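Local structure of nucleoside-diphosphate-sugar pyrophosphorylase (Vibrio cholerae, 4EVW) at residues Arg188-Arg193 with Tyr209-Gln214; Gly86-Val91 with Glu181-Ala186; Phe146-His151 with Val157-Glu162. The protein probably joins a nucleotide to a sugar phosphate, drawing on a nucleoside triphosphate and releasing pyrophosphate. The protein carries 1 engineered substitution. One frame throughout, in Å; residues are numbered along the deposited sequence.

Interaction 1: residues Arg188-Arg193 with Tyr209-Gln214; sequences REYVAR and YNELIQ. Engineered in segment 209-214: Glu-211 (natural residue Leu).
Glu-211, an engineered residue where the natural sequence has Leu, lays its carboxylate against the last turn of helix 180-191, and each touching pair of this contact includes it. OE1 faces Glu-189, while OE2 faces Tyr-190 and Arg-193: OE1 of Glu-211 lies 3.5 Å from CB of Glu-189, whereas OE2 of Glu-211 is 3.7 Å from CA of Tyr-190. The same OE2 also approaches the ring of Tyr-190 at its edge, near the ring plane, 3.9 Å from CD2 of Tyr-190, with the carboxylate and ring planes 77° apart. The Glu-211 side chain heads toward helix 180-191 from its first bond, and the bend at chi2 (-70°) only sets where the carboxylate ends. The nearest CA atoms, of Glu-189 and Glu-211, are 7.0 Å apart, so this one side chain spans the gap between helix 180-191 and helix 208-214. Arg-193 brings its aliphatic part to the same oxygen, with CD of Arg-193 3.9 Å from OE2 of Glu-211, although a clash in the model makes the placing of that CD doubtful. Its NE stays 4.8 Å from OE2 of Glu-211, too far for a salt bridge, and the guanidinium cation instead meets Trp-198. Tyr-190, a buried residue, also packs on Leu-203 and Pro-207. A magnesium ion lies about 4 Å from the Glu-211 side chain, longer than a direct coordination bond. No hydrogen bond joins the two segments, so they meet through van der Waals contact between carboxylate oxygens and carbon. With OE1 of Glu-189 only 4.6 Å from OE1 of Glu-211, the nearby magnesium and Arg-193 may offset some of the mutual repulsion between the two acids.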
loop_
_atom_site.group_PDB
_atom_site.type_symbol
_atom_site.label_atom_id
_atom_site.label_comp_id
_atom_site.label_asym_id
_atom_site.label_seq_id
_atom_site.Cartn_x
_atom_site.Cartn_y
_atom_site.Cartn_z
ATOM N N ARG A 188 -14.890 7.851 1.553
ATOM C CA ARG A 188 -15.940 8.701 2.119
ATOM C C ARG A 188 -17.065 7.851 2.621
ATOM O O ARG A 188 -17.528 8.051 3.683
ATOM C CB ARG A 188 -16.490 9.657 1.074
ATOM C CG ARG A 188 -15.579 10.808 0.814
ATOM C CD ARG A 188 -16.332 11.878 0.074
ATOM N NE ARG A 188 -16.443 11.562 -1.344
ATOM C CZ ARG A 188 -15.510 11.859 -2.241
ATOM N NH1 ARG A 188 -14.400 12.482 -1.864
ATOM N NH2 ARG A 188 -15.687 11.532 -3.511
ATOM N N GLU A 189 -17.497 6.883 1.863
ATOM C CA GLU A 189 -18.572 5.999 2.279
ATOM C C GLU A 189 -18.154 5.204 3.510
ATOM O O GLU A 189 -18.912 5.085 4.473
ATOM C CB GLU A 189 -18.927 5.049 1.140
ATOM C CG GLU A 189 -19.613 5.731 -0.028
ATOM C CD GLU A 189 -21.046 6.125 0.291
ATOM O OE1 GLU A 189 -21.588 5.645 1.310
ATOM O OE2 GLU A 189 -21.637 6.904 -0.489
ATOM N N TYR A 190 -16.940 4.673 3.482
ATOM C CA TYR A 190 -16.438 3.882 4.592
ATOM C C TYR A 190 -16.410 4.634 5.920
ATOM O O TYR A 190 -16.835 4.094 6.939
ATOM C CB TYR A 190 -15.041 3.353 4.270
ATOM C CG TYR A 190 -14.563 2.288 5.224
ATOM C CD1 TYR A 190 -13.608 2.574 6.196
ATOM C CD2 TYR A 190 -15.068 0.991 5.153
ATOM C CE1 TYR A 190 -13.162 1.587 7.081
ATOM C CE2 TYR A 190 -14.633 -0.002 6.033
ATOM C CZ TYR A 190 -13.680 0.303 6.992
ATOM O OH TYR A 190 -13.249 -0.674 7.862
ATOM N N VAL A 191 -15.926 5.873 5.930
ATOM C CA VAL A 191 -15.880 6.588 7.202
ATOM C C VAL A 191 -17.248 7.123 7.624
ATOM O O VAL A 191 -17.411 7.585 8.751
ATOM C CB VAL A 191 -14.824 7.736 7.197
ATOM C CG1 VAL A 191 -13.443 7.162 6.866
ATOM C CG2 VAL A 191 -15.211 8.833 6.220
ATOM N N ALA A 192 -18.233 7.037 6.731
ATOM C CA ALA A 192 -19.587 7.498 7.041
ATOM C C ALA A 192 -20.530 6.358 7.441
ATOM O O ALA A 192 -21.713 6.590 7.674
ATOM C CB ALA A 192 -20.173 8.268 5.850
ATOM N N ARG A 193 -20.018 5.133 7.517
ATOM C CA ARG A 193 -20.838 3.979 7.913
ATOM C C ARG A 193 -21.520 4.214 9.259
ATOM O O ARG A 193 -20.953 4.855 10.142
ATOM C CB ARG A 193 -19.977 2.716 8.083
ATOM C CG ARG A 193 -19.516 2.028 6.815
ATOM C CD ARG A 193 -18.060 1.582 6.956
ATOM N NE ARG A 193 -17.856 0.372 7.743
ATOM C CZ ARG A 193 -16.934 0.239 8.696
ATOM N NH1 ARG A 193 -16.123 1.244 9.005
ATOM N NH2 ARG A 193 -16.802 -0.919 9.320
ATOM N N TYR A 209 -12.598 -1.832 -0.716
ATOM C CA TYR A 209 -13.100 -2.486 -1.914
ATOM C C TYR A 209 -14.553 -2.949 -1.772
ATOM O O TYR A 209 -15.272 -3.045 -2.761
ATOM C CB TYR A 209 -12.190 -3.655 -2.292
ATOM C CG TYR A 209 -10.897 -3.204 -2.932
ATOM C CD1 TYR A 209 -10.849 -2.851 -4.284
ATOM C CD2 TYR A 209 -9.721 -3.133 -2.188
ATOM C CE1 TYR A 209 -9.659 -2.447 -4.877
ATOM C CE2 TYR A 209 -8.524 -2.727 -2.771
ATOM C CZ TYR A 209 -8.499 -2.391 -4.111
ATOM O OH TYR A 209 -7.303 -2.029 -4.686
ATOM N N ASN A 210 -14.995 -3.216 -0.548
ATOM C CA ASN A 210 -16.380 -3.646 -0.361
ATOM C C ASN A 210 -17.349 -2.551 -0.785
ATOM O O ASN A 210 -18.427 -2.842 -1.298
ATOM C CB ASN A 210 -16.634 -4.056 1.092
ATOM C CG ASN A 210 -15.912 -5.332 1.457
ATOM O OD1 ASN A 210 -15.943 -6.302 0.704
ATOM N ND2 ASN A 210 -15.257 -5.341 2.609
ATOM N N GLU A 211 -16.957 -1.294 -0.590
ATOM C CA GLU A 211 -17.810 -0.176 -0.990
ATOM C C GLU A 211 -17.895 -0.146 -2.518
ATOM O O GLU A 211 -18.957 0.098 -3.094
ATOM C CB GLU A 211 -17.233 1.152 -0.475
ATOM C CG GLU A 211 -17.064 1.254 1.048
ATOM C CD GLU A 211 -18.390 1.334 1.798
ATOM O OE1 GLU A 211 -19.436 1.544 1.145
ATOM O OE2 GLU A 211 -18.385 1.199 3.041
ATOM N N LEU A 212 -16.769 -0.402 -3.179
ATOM C CA LEU A 212 -16.733 -0.399 -4.639
ATOM C C LEU A 212 -17.486 -1.594 -5.229
ATOM O O LEU A 212 -18.203 -1.463 -6.223
ATOM C CB LEU A 212 -15.279 -0.396 -5.132
ATOM C CG LEU A 212 -14.440 0.820 -4.712
ATOM C CD1 LEU A 212 -13.082 0.767 -5.389
ATOM C CD2 LEU A 212 -15.164 2.104 -5.095
ATOM N N ILE A 213 -17.314 -2.761 -4.619
ATOM C CA ILE A 213 -17.995 -3.963 -5.083
ATOM C C ILE A 213 -19.510 -3.796 -4.935
ATOM O O ILE A 213 -20.272 -4.176 -5.820
ATOM C CB ILE A 213 -17.508 -5.201 -4.290
ATOM C CG1 ILE A 213 -16.048 -5.488 -4.650
ATOM C CG2 ILE A 213 -18.382 -6.421 -4.597
ATOM C CD1 ILE A 213 -15.382 -6.519 -3.766
ATOM N N GLN A 214 -19.948 -3.210 -3.827
ATOM C CA GLN A 214 -21.377 -3.000 -3.618
ATOM C C GLN A 214 -21.960 -2.075 -4.676
ATOM O O GLN A 214 -23.109 -2.239 -5.087
ATOM C CB GLN A 214 -21.633 -2.422 -2.228
ATOM C CG GLN A 214 -21.669 -3.469 -1.133
ATOM C CD GLN A 214 -21.643 -2.856 0.245
ATOM O OE1 GLN A 214 -22.215 -1.791 0.467
ATOM N NE2 GLN A 214 -20.988 -3.531 1.186
#

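Interaction 2: residues Gly86-Val91 with Glu181-Ala186; sequences GQAETV and EDYLEA
The axes of helix segments 87-91 and 181-186 pass 11.1 Å apart with their N-to-C directions 126° from parallel, a separation that the Tyr-183 side chain spans. Its CG sits anti to the backbone N (chi1 174°), which extends the ring from helix 180-191 toward helix 87-100 and brings the hydroxyl to the backbone there. The OH of Tyr-183 donates a hydrogen bond of 2.8 Å to O of Ala-88. It reaches that oxygen in the carbonyl plane, on a lone pair, with a C=O...donor angle of 109°. The same carbonyl also accepts from the side chain of Thr-92, so two hydroxyls grip one buried oxygen. Helix 87-100 follows strand 75-80 of the mixed central sheet, and Gly-86 is its N-cap. In related nucleotidyltransferases a Gly-X-Ala sequence at this point lies beside the nucleotide base, and Gly-86, Gln-87 and Ala-88 probably correspond to it; if so, Tyr-183 binds the carbonyl of the last residue of that sequence. Carbon atoms pack close to the hydroxyl. CB of Ala-88 lies 3.6 Å from OH of Tyr-183, and CB of Val-91 is 3.4 Å from the same OH. One branch of Val-91 makes an apolar contact with the ring at a slant, CG1 of Val-91 standing 3.5 Å from CZ of Tyr-183, while CG2 turns elsewhere. Phe-177 meets the Tyr-183 ring edge-to-face, and Leu-208 of helix 208-214 touches both Tyr-183 and Ala-88.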
loop_
_atom_site.group_PDB
_atom_site.type_symbol
_atom_site.label_atom_id
_atom_site.label_comp_id
_atom_site.label_asym_id
_atom_site.label_seq_id
_atom_site.Cartn_x
_atom_site.Cartn_y
_atom_site.Cartn_z
ATOM N N GLY A 86 -4.659 5.052 10.087
ATOM C CA GLY A 86 -4.295 3.906 9.272
ATOM C C GLY A 86 -3.983 4.291 7.839
ATOM O O GLY A 86 -4.227 5.423 7.430
ATOM N N GLN A 87 -3.459 3.346 7.068
ATOM C CA GLN A 87 -3.086 3.616 5.680
ATOM C C GLN A 87 -4.154 4.248 4.800
ATOM O O GLN A 87 -3.833 5.059 3.933
ATOM C CB GLN A 87 -2.588 2.341 4.996
ATOM C CG GLN A 87 -1.253 1.837 5.507
ATOM C CD GLN A 87 -0.738 0.672 4.686
ATOM O OE1 GLN A 87 -1.479 0.073 3.903
ATOM N NE2 GLN A 87 0.536 0.338 4.864
ATOM N N ALA A 88 -5.417 3.877 4.997
ATOM C CA ALA A 88 -6.469 4.447 4.167
ATOM C C ALA A 88 -6.584 5.946 4.415
ATOM O O ALA A 88 -6.783 6.717 3.477
ATOM C CB ALA A 88 -7.810 3.753 4.439
ATOM N N GLU A 89 -6.468 6.369 5.673
ATOM C CA GLU A 89 -6.557 7.795 5.951
ATOM C C GLU A 89 -5.293 8.489 5.440
ATOM O O GLU A 89 -5.355 9.590 4.900
ATOM C CB GLU A 89 -6.732 8.071 7.455
ATOM C CG GLU A 89 -6.847 9.566 7.747
ATOM C CD GLU A 89 -7.171 9.889 9.201
ATOM O OE1 GLU A 89 -6.709 9.166 10.107
ATOM O OE2 GLU A 89 -7.877 10.893 9.428
ATOM N N THR A 90 -4.146 7.841 5.615
ATOM C CA THR A 90 -2.886 8.412 5.149
ATOM C C THR A 90 -2.978 8.714 3.656
ATOM O O THR A 90 -2.621 9.807 3.208
ATOM C CB THR A 90 -1.722 7.445 5.406
ATOM O OG1 THR A 90 -1.622 7.201 6.817
ATOM C CG2 THR A 90 -0.405 8.037 4.895
ATOM N N VAL A 91 -3.464 7.745 2.887
ATOM C CA VAL A 91 -3.611 7.926 1.448
ATOM C C VAL A 91 -4.550 9.091 1.129
ATOM O O VAL A 91 -4.223 9.952 0.310
ATOM C CB VAL A 91 -4.133 6.635 0.791
ATOM C CG1 VAL A 91 -4.568 6.914 -0.646
ATOM C CG2 VAL A 91 -3.027 5.560 0.817
ATOM N N GLU A 181 -10.714 8.959 -8.053
ATOM C CA GLU A 181 -12.031 9.325 -7.545
ATOM C C GLU A 181 -12.811 8.168 -6.927
ATOM O O GLU A 181 -13.581 8.380 -5.986
ATOM C CB GLU A 181 -12.867 10.014 -8.634
ATOM C CG GLU A 181 -12.497 11.487 -8.827
ATOM C CD GLU A 181 -12.394 12.246 -7.506
ATOM O OE1 GLU A 181 -13.391 12.277 -6.750
ATOM O OE2 GLU A 181 -11.314 12.808 -7.223
ATOM N N ASP A 182 -12.619 6.954 -7.439
ATOM C CA ASP A 182 -13.306 5.791 -6.878
ATOM C C ASP A 182 -12.736 5.485 -5.497
ATOM O O ASP A 182 -13.469 5.103 -4.581
ATOM C CB ASP A 182 -13.153 4.561 -7.779
ATOM C CG ASP A 182 -13.915 4.693 -9.085
ATOM O OD1 ASP A 182 -14.922 5.431 -9.119
ATOM O OD2 ASP A 182 -13.514 4.048 -10.073
ATOM N N TYR A 183 -11.425 5.640 -5.348
ATOM C CA TYR A 183 -10.801 5.419 -4.050
ATOM C C TYR A 183 -11.376 6.409 -3.042
ATOM O O TYR A 183 -11.784 6.028 -1.946
ATOM C CB TYR A 183 -9.285 5.643 -4.106
ATOM C CG TYR A 183 -8.662 5.555 -2.732
ATOM C CD1 TYR A 183 -8.248 4.327 -2.214
ATOM C CD2 TYR A 183 -8.566 6.685 -1.911
ATOM C CE1 TYR A 183 -7.766 4.221 -0.908
ATOM C CE2 TYR A 183 -8.088 6.586 -0.606
ATOM C CZ TYR A 183 -7.690 5.353 -0.111
ATOM O OH TYR A 183 -7.247 5.235 1.185
ATOM N N LEU A 184 -11.394 7.688 -3.409
ATOM C CA LEU A 184 -11.887 8.713 -2.494
ATOM C C LEU A 184 -13.364 8.547 -2.145
ATOM O O LEU A 184 -13.779 8.809 -1.016
ATOM C CB LEU A 184 -11.612 10.110 -3.063
ATOM C CG LEU A 184 -10.118 10.458 -3.158
ATOM C CD1 LEU A 184 -9.946 11.808 -3.835
ATOM C CD2 LEU A 184 -9.488 10.476 -1.769
ATOM N N GLU A 185 -14.161 8.101 -3.109
ATOM C CA GLU A 185 -15.581 7.883 -2.855
ATOM C C GLU A 185 -15.769 6.691 -1.911
ATOM O O GLU A 185 -16.598 6.736 -1.004
ATOM C CB GLU A 185 -16.315 7.632 -4.168
ATOM C CG GLU A 185 -17.811 7.460 -4.010
ATOM C CD GLU A 185 -18.500 8.702 -3.469
ATOM O OE1 GLU A 185 -17.888 9.793 -3.474
ATOM O OE2 GLU A 185 -19.669 8.580 -3.043
ATOM N N ALA A 186 -14.997 5.625 -2.111
ATOM C CA ALA A 186 -15.101 4.463 -1.233
ATOM C C ALA A 186 -14.693 4.864 0.184
ATOM O O ALA A 186 -15.301 4.429 1.168
ATOM C CB ALA A 186 -14.211 3.344 -1.732
#

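Interaction 3: residues Phe146-His151 with Val157-Glu162; sequences FAKPEH and VIQTAE
Four backbone hydrogen bonds hold strand 146-149 to strand 157-161, two of them in one reciprocal pair: Phe-146 N to Ala-161 O at 2.7 Å and Ala-161 N to Phe-146 O at 3.0 Å. Beyond it, Lys-148 uses both of its backbone groups, N of Lys-148 donating to O of Gln-159 over 2.7 Å, nearly straight at 170°, and O of Lys-148 accepting from N of Ile-158 over 2.9 Å. Its two partners are thus successive residues. Ala-147 pairs with Thr-160 and Pro-149 with Val-157, so one residue on the first strand faces two on the second: a beta bulge in the antiparallel hairpin, with Ile-158 the extra residue. Ile-158 lies against the end of the neighbouring strand and the residue after it, where its CD1 lies 3.9 Å from CE of Lys-148 and its CG2 3.9 Å from CG of Glu-150. These contacts involve only the aliphatic parts of both charged chains. The extended Lys-148 chain passes Gln-159 at a slant, its CD 3.9 Å from OE1 of Gln-159. On the other face, CB of Ala-147 is 4.1 Å from CG1 of Val-157; that face is turned to helix 208-214, where Ile-213 packs on Val-157 and Tyr-209 on Thr-160, whose hydroxyl bonds to O of Ala-206. Backbone bonds from Ala-147 to Leu-169 and from Val-157 to Ile-219 tie the hairpin to strands of the main sheet. Main-chain bonds therefore set the pairing, while carbon contacts of Ala-147 with Val-157 and of Ile-158 with Lys-148 and Glu-150 add to it.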
loop_
_atom_site.group_PDB
_atom_site.type_symbol
_atom_site.label_atom_id
_atom_site.label_comp_id
_atom_site.label_asym_id
_atom_site.label_seq_id
_atom_site.Cartn_x
_atom_site.Cartn_y
_atom_site.Cartn_z
ATOM N N PHE A 146 -7.875 -10.372 3.491
ATOM C CA PHE A 146 -8.250 -11.401 2.531
ATOM C C PHE A 146 -9.174 -10.918 1.429
ATOM O O PHE A 146 -9.947 -9.986 1.623
ATOM C CB PHE A 146 -8.958 -12.541 3.264
ATOM C CG PHE A 146 -8.120 -13.202 4.313
ATOM C CD1 PHE A 146 -8.031 -12.677 5.600
ATOM C CD2 PHE A 146 -7.404 -14.351 4.006
ATOM C CE1 PHE A 146 -7.235 -13.299 6.569
ATOM C CE2 PHE A 146 -6.609 -14.976 4.961
ATOM C CZ PHE A 146 -6.524 -14.450 6.244
ATOM N N ALA A 147 -9.089 -11.563 0.270
ATOM C CA ALA A 147 -9.970 -11.247 -0.847
ATOM C C ALA A 147 -10.692 -12.559 -1.156
ATOM O O ALA A 147 -10.055 -13.607 -1.290
ATOM C CB ALA A 147 -9.170 -10.778 -2.058
ATOM N N LYS A 148 -12.016 -12.500 -1.244
ATOM C CA LYS A 148 -12.818 -13.689 -1.517
ATOM C C LYS A 148 -13.181 -13.776 -2.997
ATOM O O LYS A 148 -13.755 -12.848 -3.565
ATOM C CB LYS A 148 -14.090 -13.666 -0.665
ATOM C CG LYS A 148 -14.974 -14.900 -0.804
ATOM C CD LYS A 148 -16.208 -14.783 0.085
ATOM C CE LYS A 148 -17.130 -15.989 -0.050
ATOM N NZ LYS A 148 -18.436 -15.764 0.638
ATOM N N PRO A 149 -12.843 -14.899 -3.645
ATOM C CA PRO A 149 -13.138 -15.098 -5.068
ATOM C C PRO A 149 -14.597 -15.471 -5.329
ATOM O O PRO A 149 -15.282 -15.985 -4.442
ATOM C CB PRO A 149 -12.173 -16.213 -5.460
ATOM C CG PRO A 149 -12.147 -17.059 -4.224
ATOM C CD PRO A 149 -12.078 -16.035 -3.098
ATOM N N GLU A 150 -15.063 -15.201 -6.547
ATOM C CA GLU A 150 -16.433 -15.514 -6.947
ATOM C C GLU A 150 -16.522 -17.024 -7.192
ATOM O O GLU A 150 -17.356 -17.704 -6.601
ATOM C CB GLU A 150 -16.790 -14.741 -8.218
ATOM C CG GLU A 150 -18.273 -14.676 -8.528
ATOM C CD GLU A 150 -18.558 -13.849 -9.767
ATOM O OE1 GLU A 150 -19.524 -13.056 -9.745
ATOM O OE2 GLU A 150 -17.819 -13.996 -10.764
ATOM N N HIS A 151 -15.667 -17.535 -8.077
ATOM C CA HIS A 151 -15.597 -18.970 -8.368
ATOM C C HIS A 151 -14.368 -19.295 -9.208
ATOM O O HIS A 151 -13.720 -18.399 -9.749
ATOM C CB HIS A 151 -16.878 -19.493 -9.048
ATOM C CG HIS A 151 -17.275 -18.748 -10.287
ATOM N ND1 HIS A 151 -16.528 -18.766 -11.444
ATOM C CD2 HIS A 151 -18.360 -17.981 -10.549
ATOM C CE1 HIS A 151 -17.134 -18.040 -12.368
ATOM N NE2 HIS A 151 -18.247 -17.553 -11.850
ATOM N N VAL A 157 -13.511 -10.456 -7.509
ATOM C CA VAL A 157 -13.536 -10.465 -6.045
ATOM C C VAL A 157 -14.920 -10.013 -5.583
ATOM O O VAL A 157 -15.439 -9.001 -6.055
ATOM C CB VAL A 157 -12.463 -9.516 -5.456
ATOM C CG1 VAL A 157 -12.583 -9.456 -3.937
ATOM C CG2 VAL A 157 -11.071 -10.006 -5.847
ATOM N N ILE A 158 -15.518 -10.760 -4.660
ATOM C CA ILE A 158 -16.847 -10.410 -4.179
ATOM C C ILE A 158 -16.838 -9.829 -2.774
ATOM O O ILE A 158 -17.834 -9.273 -2.336
ATOM C CB ILE A 158 -17.799 -11.635 -4.182
ATOM C CG1 ILE A 158 -17.202 -12.768 -3.345
ATOM C CG2 ILE A 158 -18.060 -12.085 -5.610
ATOM C CD1 ILE A 158 -18.116 -13.980 -3.208
ATOM N N GLN A 159 -15.717 -9.949 -2.074
ATOM C CA GLN A 159 -15.631 -9.436 -0.709
ATOM C C GLN A 159 -14.194 -9.406 -0.207
ATOM O O GLN A 159 -13.363 -10.206 -0.635
ATOM C CB GLN A 159 -16.469 -10.336 0.218
ATOM C CG GLN A 159 -16.549 -9.907 1.677
ATOM C CD GLN A 159 -17.269 -10.937 2.545
ATOM O OE1 GLN A 159 -17.940 -11.835 2.034
ATOM N NE2 GLN A 159 -17.140 -10.803 3.860
ATOM N N THR A 160 -13.897 -8.465 0.685
ATOM C CA THR A 160 -12.579 -8.386 1.301
ATOM C C THR A 160 -12.820 -8.240 2.803
ATOM O O THR A 160 -13.881 -7.776 3.225
ATOM C CB THR A 160 -11.734 -7.171 0.827
ATOM O OG1 THR A 160 -12.412 -5.953 1.157
ATOM C CG2 THR A 160 -11.474 -7.237 -0.670
ATOM N N ALA A 161 -11.843 -8.663 3.594
ATOM C CA ALA A 161 -11.917 -8.576 5.051
ATOM C C ALA A 161 -10.499 -8.328 5.544
ATOM O O ALA A 161 -9.548 -8.865 4.980
ATOM C CB ALA A 161 -12.454 -9.877 5.635
ATOM N N GLU A 162 -10.343 -7.518 6.584
ATOM C CA GLU A 162 -9.002 -7.244 7.082
ATOM C C GLU A 162 -8.497 -8.267 8.098
ATOM O O GLU A 162 -7.296 -8.503 8.181
ATOM C CB GLU A 162 -8.920 -5.838 7.684
ATOM C CG GLU A 162 -7.505 -5.410 8.094
ATOM C CD GLU A 162 -6.591 -5.105 6.912
ATOM O OE1 GLU A 162 -7.107 -4.869 5.799
ATOM O OE2 GLU A 162 -5.351 -5.081 7.101
HETATM O O HOH W 1 -19.292 -12.546 0.149
#

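Interactions 1 and 2 share helix 180-191, with centres about 10 Å apart: its earlier turns meet helix 87-100 and its last turn meets helix 208-214. They also touch directly, CD2 of Leu-212 lying 3.7 Å from CB of Ala-186. The centre of interaction 3 is about 15 Å from that of interaction 1, yet Asn-210 ND2 reaches Thr-160 O at 2.9 Å, a probable hydrogen bond. Along the chain, the 146-162 hairpin lies within the loop closed by interaction 2, and interaction 1 follows. Helix 208-214 is therefore sandwiched between hairpin and helix 180-191, which in turn connects this region to the helix that follows strand 75-80.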